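Local coordinates for protein putative neuraminyllactose-binding hemagglutinin homolog (PDB 3BGH) that is of uncertain function but is probably an outer-membrane lipoprotein adhesin that binds neuraminyllactose-type sialylated sugars, at residues L21-P26 and I193-Y198. Sequence-based numbering, arbitrary orientation.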
loop_
_atom_site.group_PDB
_atom_site.type_symbol
_atom_site.label_atom_id
_atom_site.label_comp_id
_atom_site.label_asym_id
_atom_site.label_seq_id
_atom_site.Cartn_x
_atom_site.Cartn_y
_atom_site.Cartn_z
ATOM N N LEU A 21 -12.282 -17.650 5.413
ATOM C CA LEU A 21 -12.512 -16.281 5.000
ATOM C C LEU A 21 -13.749 -15.781 5.727
ATOM O O LEU A 21 -14.673 -16.546 5.968
ATOM C CB LEU A 21 -12.717 -16.195 3.505
ATOM C CG LEU A 21 -11.489 -16.195 2.608
ATOM C CD1 LEU A 21 -11.944 -16.081 1.143
ATOM C CD2 LEU A 21 -10.565 -15.062 2.974
ATOM N N HIS A 22 -13.776 -14.512 6.109
ATOM C CA HIS A 22 -14.972 -13.992 6.740
ATOM C C HIS A 22 -15.275 -12.561 6.368
ATOM O O HIS A 22 -15.179 -11.662 7.199
ATOM C CB HIS A 22 -14.946 -14.174 8.253
ATOM C CG HIS A 22 -16.301 -14.082 8.877
ATOM N ND1 HIS A 22 -16.626 -13.125 9.817
ATOM C CD2 HIS A 22 -17.432 -14.801 8.660
ATOM C CE1 HIS A 22 -17.892 -13.276 10.174
ATOM N NE2 HIS A 22 -18.402 -14.287 9.488
ATOM N N PHE A 23 -15.675 -12.366 5.108
ATOM C CA PHE A 23 -15.982 -11.037 4.614
ATOM C C PHE A 23 -17.452 -10.688 4.931
ATOM O O PHE A 23 -18.281 -10.553 4.048
ATOM C CB PHE A 23 -15.567 -10.912 3.131
ATOM C CG PHE A 23 -14.079 -11.229 2.875
ATOM C CD1 PHE A 23 -13.161 -11.340 3.932
ATOM C CD2 PHE A 23 -13.597 -11.401 1.576
ATOM C CE1 PHE A 23 -11.807 -11.623 3.696
ATOM C CE2 PHE A 23 -12.230 -11.668 1.330
ATOM C CZ PHE A 23 -11.347 -11.773 2.384
ATOM N N HIS A 24 -17.753 -10.552 6.227
ATOM C CA HIS A 24 -19.110 -10.192 6.719
ATOM C C HIS A 24 -19.010 -9.422 8.048
ATOM O O HIS A 24 -18.344 -9.854 8.994
ATOM C CB HIS A 24 -20.030 -11.446 6.837
ATOM C CG HIS A 24 -21.450 -11.157 7.268
ATOM N ND1 HIS A 24 -21.902 -11.372 8.560
ATOM C CD2 HIS A 24 -22.522 -10.703 6.571
ATOM C CE1 HIS A 24 -23.181 -11.047 8.642
ATOM N NE2 HIS A 24 -23.583 -10.636 7.449
ATOM N N TYR A 25 -19.632 -8.249 8.096
ATOM C CA TYR A 25 -19.630 -7.448 9.310
ATOM C C TYR A 25 -21.109 -7.327 9.668
ATOM O O TYR A 25 -21.904 -6.974 8.797
ATOM C CB TYR A 25 -18.963 -6.084 9.034
ATOM C CG TYR A 25 -19.165 -5.021 10.101
ATOM C CD1 TYR A 25 -18.485 -5.097 11.319
ATOM C CD2 TYR A 25 -20.030 -3.930 9.887
ATOM C CE1 TYR A 25 -18.660 -4.132 12.319
ATOM C CE2 TYR A 25 -20.214 -2.937 10.892
ATOM C CZ TYR A 25 -19.517 -3.052 12.108
ATOM O OH TYR A 25 -19.641 -2.115 13.117
ATOM N N PRO A 26 -21.497 -7.675 10.917
ATOM C CA PRO A 26 -22.941 -7.626 11.212
ATOM C C PRO A 26 -23.505 -6.199 11.241
ATOM O O PRO A 26 -23.167 -5.418 12.131
ATOM C CB PRO A 26 -23.043 -8.294 12.590
ATOM C CG PRO A 26 -21.679 -8.104 13.217
ATOM C CD PRO A 26 -20.699 -8.131 12.078
ATOM N N ILE A 193 -5.317 -11.721 7.863
ATOM C CA ILE A 193 -5.030 -10.336 7.571
ATOM C C ILE A 193 -6.166 -9.695 6.792
ATOM O O ILE A 193 -6.613 -8.592 7.143
ATOM C CB ILE A 193 -3.659 -10.197 6.843
ATOM C CG1 ILE A 193 -2.526 -10.407 7.868
ATOM C CG2 ILE A 193 -3.557 -8.859 6.101
ATOM C CD1 ILE A 193 -1.140 -10.667 7.280
ATOM N N MET A 194 -6.638 -10.405 5.759
ATOM C CA MET A 194 -7.752 -9.954 4.929
ATOM C C MET A 194 -9.054 -9.813 5.737
ATOM O O MET A 194 -9.784 -8.857 5.529
ATOM C CB MET A 194 -8.007 -10.877 3.708
ATOM C CG MET A 194 -6.807 -11.260 2.868
ATOM S SD MET A 194 -7.119 -10.916 1.144
ATOM C CE MET A 194 -6.859 -9.158 1.299
ATOM N N ASN A 195 -9.362 -10.775 6.610
ATOM C CA ASN A 195 -10.529 -10.633 7.476
ATOM C C ASN A 195 -10.437 -9.390 8.320
ATOM O O ASN A 195 -11.431 -8.707 8.479
ATOM C CB ASN A 195 -10.754 -11.841 8.402
ATOM C CG ASN A 195 -11.216 -13.078 7.647
ATOM O OD1 ASN A 195 -11.697 -12.983 6.519
ATOM N ND2 ASN A 195 -11.041 -14.239 8.248
ATOM N N GLN A 196 -9.259 -9.118 8.885
ATOM C CA GLN A 196 -9.079 -7.939 9.712
ATOM C C GLN A 196 -9.194 -6.703 8.851
ATOM O O GLN A 196 -9.720 -5.715 9.294
ATOM C CB GLN A 196 -7.721 -7.916 10.398
ATOM C CG GLN A 196 -7.562 -8.751 11.634
ATOM C CD GLN A 196 -6.164 -8.561 12.261
ATOM O OE1 GLN A 196 -5.350 -9.497 12.299
ATOM N NE2 GLN A 196 -5.879 -7.338 12.726
ATOM N N ALA A 197 -8.721 -6.757 7.607
ATOM C CA ALA A 197 -8.873 -5.595 6.740
ATOM C C ALA A 197 -10.331 -5.377 6.338
ATOM O O ALA A 197 -10.790 -4.228 6.216
ATOM C CB ALA A 197 -7.966 -5.693 5.495
ATOM N N TYR A 198 -11.057 -6.469 6.109
ATOM C CA TYR A 198 -12.446 -6.342 5.705
ATOM C C TYR A 198 -13.249 -5.713 6.852
ATOM O O TYR A 198 -13.992 -4.777 6.622
ATOM C CB TYR A 198 -13.068 -7.691 5.311
ATOM C CG TYR A 198 -14.487 -7.498 4.800
ATOM C CD1 TYR A 198 -14.744 -7.300 3.453
ATOM C CD2 TYR A 198 -15.562 -7.451 5.682
ATOM C CE1 TYR A 198 -16.043 -7.117 3.000
ATOM C CE2 TYR A 198 -16.855 -7.262 5.239
ATOM C CZ TYR A 198 -17.090 -7.087 3.910
ATOM O OH TYR A 198 -18.393 -6.878 3.489
#
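Phe23 lays its backbone and CB over one face of the Tyr198 ring, and about half of the buried surface belongs to this pair. Its CA sits above the middle of the ring, and its CB makes a CH-pi contact 3.8 Å from the ring centroid of Tyr198. The two rings run nearly parallel, with planes 10° apart, but they are slid past each other with centroids 5.5 Å apart, so the rings barely overlap, and the tyrosine face is covered by the Phe23 backbone and CB rather than by the phenyl ring. With CG anti to the backbone N (chi1 -176°), Tyr198 extends under the peptide from Phe23 to His24, where its CE2 lies 3.5 Å from Phe23 C. The phenyl ring points the other way, back along the helix, and its CZ packs 3.7 Å from Met194 CB.

The polar part is a single bond across the contact: His22 N donates to Asn195 OD1 at 2.6 Å, reaching it from above the carbonyl plane. On the same amide, ND2 donates to the carbonyl of Glu20, so both ends of Asn195 hold loop backbone and its rotation is fixed. The amide plane stands 84° from that of Phe23, and Phe23 CE1 comes within 3.1 Å of Asn195 OD1, which lies oblique to the ring.

Helix 54-73 also packs against the contact: Phe60 meets both rings edge-to-face, and Gln67 OE1 accepts bonds from Tyr198 OH and Tyr25 N. An inverse gamma turn centred on Phe23 bends the chain here. Aromatic packing and hydrogen bonds from one asparagine amide to the loop backbone together thus fasten an irregular N-terminal segment along helix 186-208, with Phe23 buried between the two helices.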